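PDB 5I4Q: contact-dependent inhibitor I from Escherichia coli NC101, which probably acts as the immunity protein of a contact-dependent growth inhibition system, binding the toxin part of the inhibitor A protein and keeping it inactive. Local coordinates for residues P5-Q8 with R9-M13; V17-S20 with I21-L25; L61-M64 with L65-E69; D86-Y89 with S90-W94; H95-S99 with D100-W104. All blocks are in the same frame, centred on the assembly; numbering follows the deposited sequence.

Contact 1 (P5-Q8 with R9-M13)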
# COMPACT_ATOMS: atom_id res chain seq x y z
N PRO B 5 11.43 -14.09 -0.49
CA PRO B 5 11.47 -13.73 -1.92
C PRO B 5 10.12 -13.21 -2.46
O PRO B 5 10.09 -12.27 -3.26
CB PRO B 5 11.85 -15.06 -2.59
CG PRO B 5 12.65 -15.80 -1.52
CD PRO B 5 11.96 -15.44 -0.23
N GLU B 6 9.03 -13.82 -2.03
CA GLU B 6 7.70 -13.40 -2.46
C GLU B 6 7.29 -12.17 -1.69
O GLU B 6 6.54 -11.33 -2.19
CB GLU B 6 6.67 -14.54 -2.32
CG GLU B 6 6.14 -14.75 -0.90
CD GLU B 6 5.99 -16.23 -0.52
OE1 GLU B 6 6.73 -17.09 -1.08
OE2 GLU B 6 5.15 -16.51 0.37
N PHE B 7 7.77 -12.06 -0.46
CA PHE B 7 7.53 -10.89 0.35
C PHE B 7 8.15 -9.65 -0.32
O PHE B 7 7.52 -8.61 -0.32
CB PHE B 7 8.09 -11.10 1.73
CG PHE B 7 7.61 -10.12 2.77
CD1 PHE B 7 6.38 -9.48 2.70
CD2 PHE B 7 8.39 -9.89 3.90
CE1 PHE B 7 5.97 -8.62 3.71
CE2 PHE B 7 7.96 -9.03 4.92
CZ PHE B 7 6.74 -8.42 4.83
N GLN B 8 9.35 -9.79 -0.90
CA GLN B 8 10.10 -8.68 -1.55
C GLN B 8 9.32 -8.22 -2.78
O GLN B 8 9.21 -7.04 -3.04
CB GLN B 8 11.48 -9.17 -2.03
CG GLN B 8 12.65 -8.24 -1.83
CD GLN B 8 14.02 -8.98 -1.75
OE1 GLN B 8 14.13 -10.15 -1.35
NE2 GLN B 8 15.08 -8.27 -2.10
N ARG B 9 8.82 -9.20 -3.53
CA ARG B 9 8.00 -8.94 -4.71
C ARG B 9 6.76 -8.12 -4.35
O ARG B 9 6.52 -7.12 -4.99
CB ARG B 9 7.62 -10.24 -5.42
CG ARG B 9 8.70 -10.69 -6.44
CD ARG B 9 8.36 -12.00 -7.18
NE ARG B 9 9.05 -13.19 -6.62
CZ ARG B 9 8.46 -14.23 -6.02
NH1 ARG B 9 7.13 -14.32 -5.87
NH2 ARG B 9 9.22 -15.22 -5.57
N ASP B 10 6.06 -8.51 -3.30
CA ASP B 10 4.93 -7.78 -2.79
C ASP B 10 5.33 -6.37 -2.33
O ASP B 10 4.60 -5.40 -2.56
CB ASP B 10 4.34 -8.49 -1.56
CG ASP B 10 3.55 -9.79 -1.88
OD1 ASP B 10 3.30 -10.12 -3.06
OD2 ASP B 10 3.17 -10.50 -0.89
N LEU B 11 6.47 -6.26 -1.65
CA LEU B 11 6.92 -4.99 -1.16
C LEU B 11 7.27 -4.00 -2.27
O LEU B 11 6.95 -2.82 -2.22
CB LEU B 11 8.10 -5.21 -0.22
CG LEU B 11 7.63 -5.77 1.10
CD1 LEU B 11 8.86 -6.18 1.90
CD2 LEU B 11 6.83 -4.72 1.84
N GLU B 12 7.86 -4.50 -3.32
CA GLU B 12 8.16 -3.72 -4.51
C GLU B 12 6.88 -3.23 -5.20
O GLU B 12 6.80 -2.07 -5.61
CB GLU B 12 8.95 -4.65 -5.43
CG GLU B 12 9.59 -3.98 -6.60
CD GLU B 12 10.62 -4.87 -7.30
OE1 GLU B 12 10.96 -5.97 -6.77
OE2 GLU B 12 11.10 -4.42 -8.38
N MSE B 13 5.89 -4.11 -5.30
CA MSE B 13 4.54 -3.79 -5.79
C MSE B 13 3.90 -2.77 -4.89
O MSE B 13 3.33 -1.83 -5.35
CB MSE B 13 3.74 -5.10 -5.77
CG MSE B 13 2.67 -5.39 -6.84
SE MSE B 13 2.42 -7.40 -7.07
CE MSE B 13 4.20 -8.12 -7.57
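R9 folds its side chain back along the helix over P5 and E6. The chain bends at chi3 (-100°), which turns the guanidinium toward the N terminus and lays one face over the backbone, with P5 O and E6 CA each about 3.5 Å from its plane. NH1 reaches the aliphatic part of E6, 3.6 Å from E6 CB, while the E6 carboxylate turns elsewhere and pairs with a basic side chain on a chain of another protein. D10 follows; its N donates to E6 O at 3.1 Å, and its OD2 is hydrogen-bonded to S20 of the second subunit. L11 N binds F7 O at 2.9 Å, and the L11 side chain leans back on that turn. Its CD1 sits over the middle of the F7 ring in a CH-pi contact, 4.0 Å from the centroid and 1° off the ring normal. With CG anti to the backbone N (chi1 -165°), the F7 ring stands beside the turn that carries L11 and meets Y28 of the second subunit. E12 N bonds Q8 O at 2.9 Å. Such contacts, three and four residues apart, typify an alpha helix, here helix 4-40, whose F7, D10 and L11 side faces another subunit.

Contact 2 (V17-S20 with I21-L25)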
# COMPACT_ATOMS: atom_id res chain seq x y z
N VAL B 17 2.75 0.94 -6.30
CA VAL B 17 1.38 1.36 -6.32
C VAL B 17 1.13 2.58 -5.46
O VAL B 17 0.39 3.48 -5.87
CB VAL B 17 0.37 0.22 -6.06
CG1 VAL B 17 0.19 -0.10 -4.60
CG2 VAL B 17 -0.96 0.61 -6.62
N VAL B 18 1.79 2.66 -4.32
CA VAL B 18 1.64 3.80 -3.43
C VAL B 18 2.17 5.06 -4.12
O VAL B 18 1.57 6.11 -4.09
CB VAL B 18 2.33 3.51 -2.09
CG1 VAL B 18 2.56 4.75 -1.26
CG2 VAL B 18 1.48 2.53 -1.31
N LEU B 19 3.32 4.94 -4.75
CA LEU B 19 3.88 6.05 -5.52
C LEU B 19 2.86 6.61 -6.49
O LEU B 19 2.71 7.83 -6.62
CB LEU B 19 5.07 5.54 -6.29
CG LEU B 19 5.93 6.48 -7.06
CD1 LEU B 19 6.55 7.48 -6.11
CD2 LEU B 19 7.02 5.69 -7.75
N SER B 20 2.20 5.70 -7.21
CA SER B 20 1.20 6.05 -8.20
C SER B 20 -0.10 6.67 -7.62
O SER B 20 -0.65 7.66 -8.12
CB SER B 20 0.86 4.81 -8.97
OG SER B 20 -0.24 5.07 -9.78
N ILE B 21 -0.56 6.11 -6.52
CA ILE B 21 -1.74 6.63 -5.84
C ILE B 21 -1.48 8.04 -5.36
O ILE B 21 -2.34 8.89 -5.51
CB ILE B 21 -2.14 5.70 -4.68
CG1 ILE B 21 -2.75 4.44 -5.24
CG2 ILE B 21 -3.09 6.38 -3.70
CD1 ILE B 21 -2.77 3.32 -4.21
N LYS B 22 -0.33 8.29 -4.78
CA LYS B 22 0.00 9.65 -4.29
C LYS B 22 0.00 10.69 -5.42
O LYS B 22 -0.40 11.84 -5.22
CB LYS B 22 1.33 9.70 -3.57
CG LYS B 22 1.37 8.98 -2.21
CD LYS B 22 2.78 9.13 -1.59
CE LYS B 22 3.01 8.21 -0.40
NZ LYS B 22 2.37 8.76 0.80
N ARG B 23 0.48 10.27 -6.58
CA ARG B 23 0.45 11.13 -7.73
C ARG B 23 -0.97 11.40 -8.15
O ARG B 23 -1.32 12.50 -8.51
CB ARG B 23 1.18 10.49 -8.90
CG ARG B 23 2.66 10.58 -8.76
CD ARG B 23 3.34 9.75 -9.82
NE ARG B 23 4.73 9.63 -9.46
CZ ARG B 23 5.63 8.92 -10.11
NH1 ARG B 23 5.32 8.26 -11.21
NH2 ARG B 23 6.85 8.91 -9.67
N ASN B 24 -1.80 10.38 -8.14
CA ASN B 24 -3.17 10.60 -8.51
C ASN B 24 -3.83 11.55 -7.52
O ASN B 24 -4.60 12.40 -7.93
CB ASN B 24 -3.90 9.29 -8.59
CG ASN B 24 -3.53 8.47 -9.83
OD1 ASN B 24 -3.50 9.00 -10.91
ND2 ASN B 24 -3.34 7.16 -9.66
N LEU B 25 -3.54 11.40 -6.24
CA LEU B 25 -4.05 12.27 -5.20
C LEU B 25 -3.65 13.74 -5.41
O LEU B 25 -4.47 14.63 -5.18
CB LEU B 25 -3.66 11.79 -3.81
CG LEU B 25 -4.48 10.58 -3.31
CD1 LEU B 25 -3.96 10.10 -2.00
CD2 LEU B 25 -5.96 10.84 -3.16
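L19 and R23 pack against each other one turn apart on one side of this helix. L19 CG lies over a face of the R23 guanidinium, toward its rim, at 3.7 Å from R23 NH2, and both L19 methyls also approach that nitrogen. The R23 chain is extended from CG to NE, which carries the flat group alongside the leucine. There NE forms a salt bridge with an acidic side chain on a chain of another protein, and NH1 is hydrogen-bonded to a polar side chain of that chain. A buried apolar pair is formed by V17 and I21, which run side by side with V17 CG2 4.1 Å from I21 CD1. Between them the backbone is regular: I21 N reaches V17 O at 2.9 Å and K22 N reaches V18 O at 3.0 Å, whereas R23 N to L19 O is weak at 3.3 Å.

The looser side belongs to K22, which is exposed. Its methylene CE rests 3.6 Å from V18 CG1, and the bend at chi4 (-78°) turns the ammonium aside from the valine. S20 and N24 stand a turn apart, S20 OG being hydrogen-bonded to D10 of the second subunit. V18 thus backs the stem of K22, and L19 the guanidinium of R23, which the leucine probably helps hold in position for its acidic partner.

Contact 3 (L61-M64 with L65-E69); sequences LATM and LYKYE
The helical pattern runs through L65 N to L61 O (3.1 Å) and Y66 N to A62 O (2.9 Å), then changes at T63 O, which receives K67 N at 2.8 Å with an N-H...O angle of 141° and a weak bond from Y68 N; the chain leaves helical angles at E69, where phi is positive.

T63 provides the main side-chain contact across this helix end. Its CG2, anti to the backbone N, points along the K67 and Y68 side chains, lying 4.0 Å from K67 CB and 4.1 Å from Y68 CE2. Its OG1 turns back and is hydrogen-bonded to S59 O one turn earlier. The Y68 ring presents its edge to M64 CA, and L11 of the second subunit packs on both Y68 and M64. Y66 swings back over the preceding turn: CG is anti to the carbonyl carbon (chi1 -63°), which brings CD2 to 3.1 Å from A62 O and 4.3 Å from A62 CB. A62, Y66 and K67 pack against the chain of contact-dependent inhibitor A, through its Q35, R37 and E34.

K67 and E69 send their charged ends away from the turn. E69 makes a salt bridge with a basic side chain on a chain of another protein, and K67 has a long, weak ion pair to an acidic one. Apolar stems and ring atoms thus pack at the helix end while its charges are directed outward, leaving E69 turned to pair with the neighbouring chain.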
# COMPACT_ATOMS: atom_id res chain seq x y z
N LEU B 61 -13.11 9.81 -3.90
CA LEU B 61 -12.14 9.81 -2.83
C LEU B 61 -12.70 9.07 -1.61
O LEU B 61 -11.99 8.38 -0.92
CB LEU B 61 -11.70 11.20 -2.47
CG LEU B 61 -10.79 11.84 -3.52
CD1 LEU B 61 -10.78 13.32 -3.36
CD2 LEU B 61 -9.37 11.36 -3.52
N ALA B 62 -14.00 9.18 -1.39
CA ALA B 62 -14.65 8.42 -0.33
C ALA B 62 -14.61 6.90 -0.61
O ALA B 62 -14.41 6.11 0.31
CB ALA B 62 -16.07 8.92 -0.18
N THR B 63 -14.77 6.51 -1.88
CA THR B 63 -14.68 5.12 -2.26
C THR B 63 -13.26 4.63 -1.97
O THR B 63 -13.03 3.50 -1.49
CB THR B 63 -15.08 4.92 -3.73
OG1 THR B 63 -16.41 5.40 -3.92
CG2 THR B 63 -15.07 3.48 -4.12
N MSE B 64 -12.28 5.46 -2.26
CA MSE B 64 -10.93 5.08 -1.96
C MSE B 64 -10.74 4.80 -0.48
O MSE B 64 -10.06 3.86 -0.11
CB MSE B 64 -10.05 6.25 -2.34
CG MSE B 64 -8.65 6.07 -1.79
SE MSE B 64 -7.64 7.75 -2.12
CE MSE B 64 -8.44 8.82 -0.64
N LEU B 65 -11.27 5.67 0.37
CA LEU B 65 -11.08 5.57 1.82
C LEU B 65 -11.81 4.33 2.39
O LEU B 65 -11.25 3.55 3.18
CB LEU B 65 -11.59 6.86 2.49
CG LEU B 65 -11.49 6.93 4.02
CD1 LEU B 65 -10.05 6.67 4.44
CD2 LEU B 65 -11.99 8.28 4.55
N TYR B 66 -13.04 4.13 1.98
CA TYR B 66 -13.90 3.14 2.65
C TYR B 66 -13.89 1.83 1.94
O TYR B 66 -13.82 0.85 2.59
CB TYR B 66 -15.32 3.68 2.77
CG TYR B 66 -15.39 4.90 3.62
CD1 TYR B 66 -15.06 4.86 4.96
CD2 TYR B 66 -15.78 6.10 3.09
CE1 TYR B 66 -15.11 6.01 5.75
CE2 TYR B 66 -15.82 7.26 3.86
CZ TYR B 66 -15.48 7.21 5.17
OH TYR B 66 -15.56 8.38 5.90
N LYS B 67 -13.89 1.79 0.61
CA LYS B 67 -13.87 0.49 -0.05
C LYS B 67 -12.48 -0.12 -0.10
O LYS B 67 -12.32 -1.31 0.13
CB LYS B 67 -14.44 0.58 -1.44
CG LYS B 67 -14.78 -0.75 -2.09
CD LYS B 67 -15.55 -0.51 -3.38
CE LYS B 67 -15.54 -1.73 -4.27
NZ LYS B 67 -16.03 -2.93 -3.52
N TYR B 68 -11.46 0.66 -0.45
CA TYR B 68 -10.14 0.11 -0.67
C TYR B 68 -9.23 0.38 0.51
O TYR B 68 -8.15 -0.09 0.52
CB TYR B 68 -9.54 0.69 -1.95
CG TYR B 68 -10.36 0.32 -3.12
CD1 TYR B 68 -10.31 -0.95 -3.63
CD2 TYR B 68 -11.21 1.24 -3.70
CE1 TYR B 68 -11.13 -1.33 -4.64
CE2 TYR B 68 -12.00 0.87 -4.75
CZ TYR B 68 -11.97 -0.41 -5.19
OH TYR B 68 -12.74 -0.78 -6.24
N GLU B 69 -9.66 1.21 1.42
CA GLU B 69 -8.92 1.50 2.66
C GLU B 69 -7.57 2.14 2.45
O GLU B 69 -6.62 1.84 3.15
CB GLU B 69 -8.88 0.25 3.56
CG GLU B 69 -10.31 -0.03 4.07
CD GLU B 69 -10.36 -1.22 5.02
OE1 GLU B 69 -10.19 -2.35 4.56
OE2 GLU B 69 -10.55 -1.00 6.24

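Contact 4 (D86-Y89 with S90-W94)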
# COMPACT_ATOMS: atom_id res chain seq x y z
N ASP B 86 -24.05 16.26 -0.11
CA ASP B 86 -24.30 16.89 -1.36
C ASP B 86 -25.80 17.08 -1.53
O ASP B 86 -26.50 16.17 -1.91
CB ASP B 86 -23.73 16.00 -2.48
CG ASP B 86 -24.11 16.46 -3.92
OD1 ASP B 86 -24.57 17.61 -4.11
OD2 ASP B 86 -23.92 15.65 -4.85
N ASP B 87 -26.29 18.28 -1.19
CA ASP B 87 -27.65 18.62 -1.50
C ASP B 87 -27.74 20.13 -1.66
O ASP B 87 -26.73 20.83 -1.54
CB ASP B 87 -28.60 18.13 -0.37
CG ASP B 87 -28.19 18.64 1.00
OD1 ASP B 87 -27.83 19.85 1.12
OD2 ASP B 87 -28.20 17.85 1.97
N PHE B 88 -28.95 20.64 -1.90
CA PHE B 88 -29.19 22.08 -2.07
C PHE B 88 -28.63 22.93 -0.91
O PHE B 88 -27.98 23.94 -1.14
CB PHE B 88 -30.69 22.34 -2.29
CG PHE B 88 -31.09 23.80 -2.25
CD1 PHE B 88 -30.88 24.63 -3.34
CD2 PHE B 88 -31.68 24.34 -1.11
CE1 PHE B 88 -31.23 25.97 -3.29
CE2 PHE B 88 -32.05 25.67 -1.05
CZ PHE B 88 -31.82 26.49 -2.14
N TYR B 89 -28.80 22.42 0.32
CA TYR B 89 -28.50 23.17 1.54
C TYR B 89 -27.02 23.20 1.81
O TYR B 89 -26.52 24.21 2.29
CB TYR B 89 -29.33 22.64 2.75
CG TYR B 89 -30.81 22.78 2.49
CD1 TYR B 89 -31.45 24.00 2.69
CD2 TYR B 89 -31.55 21.71 1.98
CE1 TYR B 89 -32.79 24.16 2.42
CE2 TYR B 89 -32.88 21.85 1.70
CZ TYR B 89 -33.51 23.08 1.91
OH TYR B 89 -34.88 23.21 1.63
N SER B 90 -26.31 22.12 1.48
CA SER B 90 -24.85 22.13 1.63
C SER B 90 -24.25 22.96 0.51
O SER B 90 -23.28 23.69 0.71
CB SER B 90 -24.28 20.72 1.67
OG SER B 90 -24.26 20.10 0.37
N ARG B 91 -24.81 22.87 -0.70
CA ARG B 91 -24.33 23.72 -1.81
C ARG B 91 -24.47 25.21 -1.55
O ARG B 91 -23.55 26.00 -1.88
CB ARG B 91 -25.01 23.37 -3.13
CG ARG B 91 -24.57 22.00 -3.66
CD ARG B 91 -25.50 21.51 -4.74
NE ARG B 91 -25.03 20.26 -5.27
CZ ARG B 91 -24.87 19.97 -6.56
NH1 ARG B 91 -25.13 20.85 -7.51
NH2 ARG B 91 -24.43 18.77 -6.89
N LYS B 92 -25.59 25.60 -0.96
CA LYS B 92 -25.82 26.99 -0.61
C LYS B 92 -24.71 27.44 0.35
O LYS B 92 -24.12 28.49 0.19
CB LYS B 92 -27.22 27.12 0.03
CG LYS B 92 -28.01 28.39 -0.23
CD LYS B 92 -28.27 28.69 -1.72
CE LYS B 92 -28.76 30.13 -1.98
NZ LYS B 92 -28.98 30.40 -3.43
N TYR B 93 -24.42 26.62 1.36
CA TYR B 93 -23.40 26.92 2.36
C TYR B 93 -22.00 27.02 1.73
O TYR B 93 -21.26 27.96 1.98
CB TYR B 93 -23.39 25.84 3.44
CG TYR B 93 -22.29 25.95 4.45
CD1 TYR B 93 -22.33 26.92 5.46
CD2 TYR B 93 -21.22 25.07 4.45
CE1 TYR B 93 -21.30 27.03 6.41
CE2 TYR B 93 -20.21 25.15 5.40
CZ TYR B 93 -20.24 26.12 6.38
OH TYR B 93 -19.22 26.20 7.32
N TRP B 94 -21.63 26.05 0.92
CA TRP B 94 -20.27 26.04 0.35
C TRP B 94 -20.12 27.14 -0.67
O TRP B 94 -19.06 27.78 -0.72
CB TRP B 94 -19.92 24.66 -0.22
CG TRP B 94 -19.72 23.61 0.86
CD1 TRP B 94 -20.43 22.45 1.01
CD2 TRP B 94 -18.76 23.63 1.92
NE1 TRP B 94 -19.98 21.76 2.11
CE2 TRP B 94 -18.95 22.47 2.68
CE3 TRP B 94 -17.76 24.52 2.30
CZ2 TRP B 94 -18.19 22.18 3.84
CZ3 TRP B 94 -16.99 24.24 3.43
CH2 TRP B 94 -17.21 23.07 4.17
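D86 OD1 is gripped by two nitrogens of R91, NE at 2.9 Å and NH2 at 3.0 Å, in a side-on salt bridge to a single oxygen. The carboxylate and guanidinium planes are only 10° apart. NE meets OD1 nearly along its C-O bond, and NH2 comes from the syn side. D86 CG is anti to its backbone N (chi1 172°), which turns the carboxylate back to the arginine. On helix 44-66, D52 shares NH2 in a second salt bridge, and Q48 is bonded to NH1.

The start of helix 88-99 is closed by a capping box. D87, the N-cap residue, receives S90 N on OD1 at 2.8 Å and more weakly Y89 N; in return D87 N donates to S90 OG at 3.1 Å. With OG between the backbone N and carbonyl carbon (chi1 75°), the serine hydroxyl lies next to the segment of chain before the helix. There R85 takes part twice, its O bonded to S90 OG and its side chain in a salt bridge with D87 OD2.

Further on, R91 N to D87 O and K92 N to F88 O, each 2.9 Å, establish the helical bonding. F88 CZ approaches K92 CD at 4.2 Å, the two side chains lying side by side. Cation-pi contacts join K92 to F44, and Y93 to R59 of contact-dependent inhibitor A.

The D87 carboxylate sits where the first amide N-H groups and the helix dipole would probably stabilise its charge, while D86 is balanced by R91.

Contact 5 (H95-S99 with D100-W104); sequences HKKFS and DGLAW
F98 and L102 pack together where helix 88-99 ends in a Schellman motif. Its backbone bonds are two: L102 N reaches back to K97 O and G101 N to F98 O, both at 3.1 Å. The second arrives well above the carbonyl plane of F98, 67° out of it. G101 makes the reversal with a positive phi of 107°, at which a CB would press on the carbonyl oxygen of D100. Just before it, D100 N still makes a helical bond with K96 O.

Apolar contact follows from this reversal. L102 points toward the helix it has just left, and its CD2 fits between two side chains, 4.0 Å from K97 CB and 4.1 Å from F98 CE1. The K97 stem passes across the leucine, with CD also near that methyl. F98 in turn packs on V36 of helix 4-40.

The charged interaction lies on the exposed side. The K96 chain bends at chi2 and chi4, bringing NZ to D100 OD2 at 3.1 Å in a salt bridge that uses the syn lone pair of the carboxylate.

Hydroxyl bonding completes the last turn. H95 holds its ring against helices 4-40 and 44-66, with NE2 bonded to T42 O, while its carbonyl oxygen accepts both S99 N and the S99 hydroxyl. The S99 OG to H95 O bond is 2.9 Å long, and OG approaches from above the carbonyl plane.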
# COMPACT_ATOMS: atom_id res chain seq x y z
N HIS B 95 -21.16 27.41 -1.45
CA HIS B 95 -21.05 28.50 -2.43
C HIS B 95 -20.74 29.81 -1.73
O HIS B 95 -19.85 30.56 -2.13
CB HIS B 95 -22.32 28.60 -3.27
CG HIS B 95 -22.23 29.63 -4.35
ND1 HIS B 95 -23.00 30.78 -4.36
CD2 HIS B 95 -21.45 29.69 -5.46
CE1 HIS B 95 -22.69 31.50 -5.42
NE2 HIS B 95 -21.75 30.87 -6.10
N LYS B 96 -21.46 30.09 -0.66
CA LYS B 96 -21.24 31.30 0.09
C LYS B 96 -19.84 31.37 0.59
O LYS B 96 -19.18 32.37 0.42
CB LYS B 96 -22.24 31.42 1.25
CG LYS B 96 -21.90 32.52 2.25
CD LYS B 96 -23.13 33.31 2.67
CE LYS B 96 -22.84 34.35 3.76
NZ LYS B 96 -21.84 35.37 3.32
N LYS B 97 -19.37 30.30 1.22
CA LYS B 97 -18.02 30.32 1.81
C LYS B 97 -16.95 30.49 0.75
O LYS B 97 -16.02 31.23 0.95
CB LYS B 97 -17.77 29.06 2.64
CG LYS B 97 -18.35 29.13 4.05
CD LYS B 97 -17.74 28.06 4.93
CE LYS B 97 -16.82 28.60 6.01
NZ LYS B 97 -17.58 29.09 7.20
N PHE B 98 -17.09 29.79 -0.38
CA PHE B 98 -16.09 29.84 -1.45
C PHE B 98 -16.09 31.23 -2.14
O PHE B 98 -15.06 31.76 -2.46
CB PHE B 98 -16.36 28.78 -2.52
CG PHE B 98 -16.26 27.34 -2.07
CD1 PHE B 98 -15.55 26.96 -0.94
CD2 PHE B 98 -16.86 26.34 -2.82
CE1 PHE B 98 -15.43 25.64 -0.58
CE2 PHE B 98 -16.77 25.03 -2.44
CZ PHE B 98 -16.07 24.68 -1.31
N SER B 99 -17.28 31.82 -2.34
CA SER B 99 -17.42 33.21 -2.81
C SER B 99 -16.73 34.23 -1.89
O SER B 99 -16.16 35.19 -2.37
CB SER B 99 -18.90 33.58 -2.95
OG SER B 99 -19.53 32.77 -3.93
N ASP B 100 -16.78 34.03 -0.58
CA ASP B 100 -16.09 34.92 0.37
C ASP B 100 -14.59 34.69 0.46
O ASP B 100 -13.94 35.30 1.29
CB ASP B 100 -16.69 34.77 1.79
CG ASP B 100 -18.09 35.37 1.91
OD1 ASP B 100 -18.52 36.14 1.01
OD2 ASP B 100 -18.78 35.08 2.92
N GLY B 101 -14.05 33.78 -0.35
CA GLY B 101 -12.62 33.54 -0.43
C GLY B 101 -12.07 32.26 0.20
O GLY B 101 -10.86 32.11 0.32
N LEU B 102 -12.93 31.32 0.59
CA LEU B 102 -12.46 30.04 1.10
C LEU B 102 -11.89 29.19 -0.06
O LEU B 102 -12.59 28.93 -1.05
CB LEU B 102 -13.56 29.29 1.87
CG LEU B 102 -13.13 27.97 2.56
CD1 LEU B 102 -12.16 28.26 3.70
CD2 LEU B 102 -14.31 27.15 3.08
N ALA B 103 -10.62 28.77 0.09
CA ALA B 103 -9.87 28.07 -0.96
C ALA B 103 -9.93 26.54 -0.85
O ALA B 103 -9.63 25.83 -1.80
CB ALA B 103 -8.41 28.53 -0.95
N TRP B 104 -10.31 26.03 0.32
CA TRP B 104 -10.36 24.60 0.57
C TRP B 104 -11.40 24.37 1.67
O TRP B 104 -11.50 25.14 2.58
CB TRP B 104 -8.98 24.12 1.04
CG TRP B 104 -8.85 22.64 1.07
CD1 TRP B 104 -8.94 21.84 2.16
CD2 TRP B 104 -8.61 21.78 -0.05
NE1 TRP B 104 -8.78 20.53 1.80
CE2 TRP B 104 -8.57 20.46 0.45
CE3 TRP B 104 -8.42 21.99 -1.42
CZ2 TRP B 104 -8.34 19.34 -0.38
CZ3 TRP B 104 -8.21 20.88 -2.24
CH2 TRP B 104 -8.15 19.57 -1.71

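In the fold
From the N terminus, contacts 1 and 2 follow one another on helix 4-40, their centres about 18 Å apart, and both meet the second subunit. Contact 3 lies at the end of helix 44-66, folded back so that L25 of contact 2 packs on L61 and M64. Contact 4 opens helix 88-99 and contact 5 closes it; W94 touches L102 between them. All five are local and in series, none enclosing or crossing another, and each spans a helix turn or helix end without closing a long loop. Contacts 4 and 5 lie across the chain's centre from contacts 1 and 2, tying helix 88-99 to helices 4-40 and 44-66.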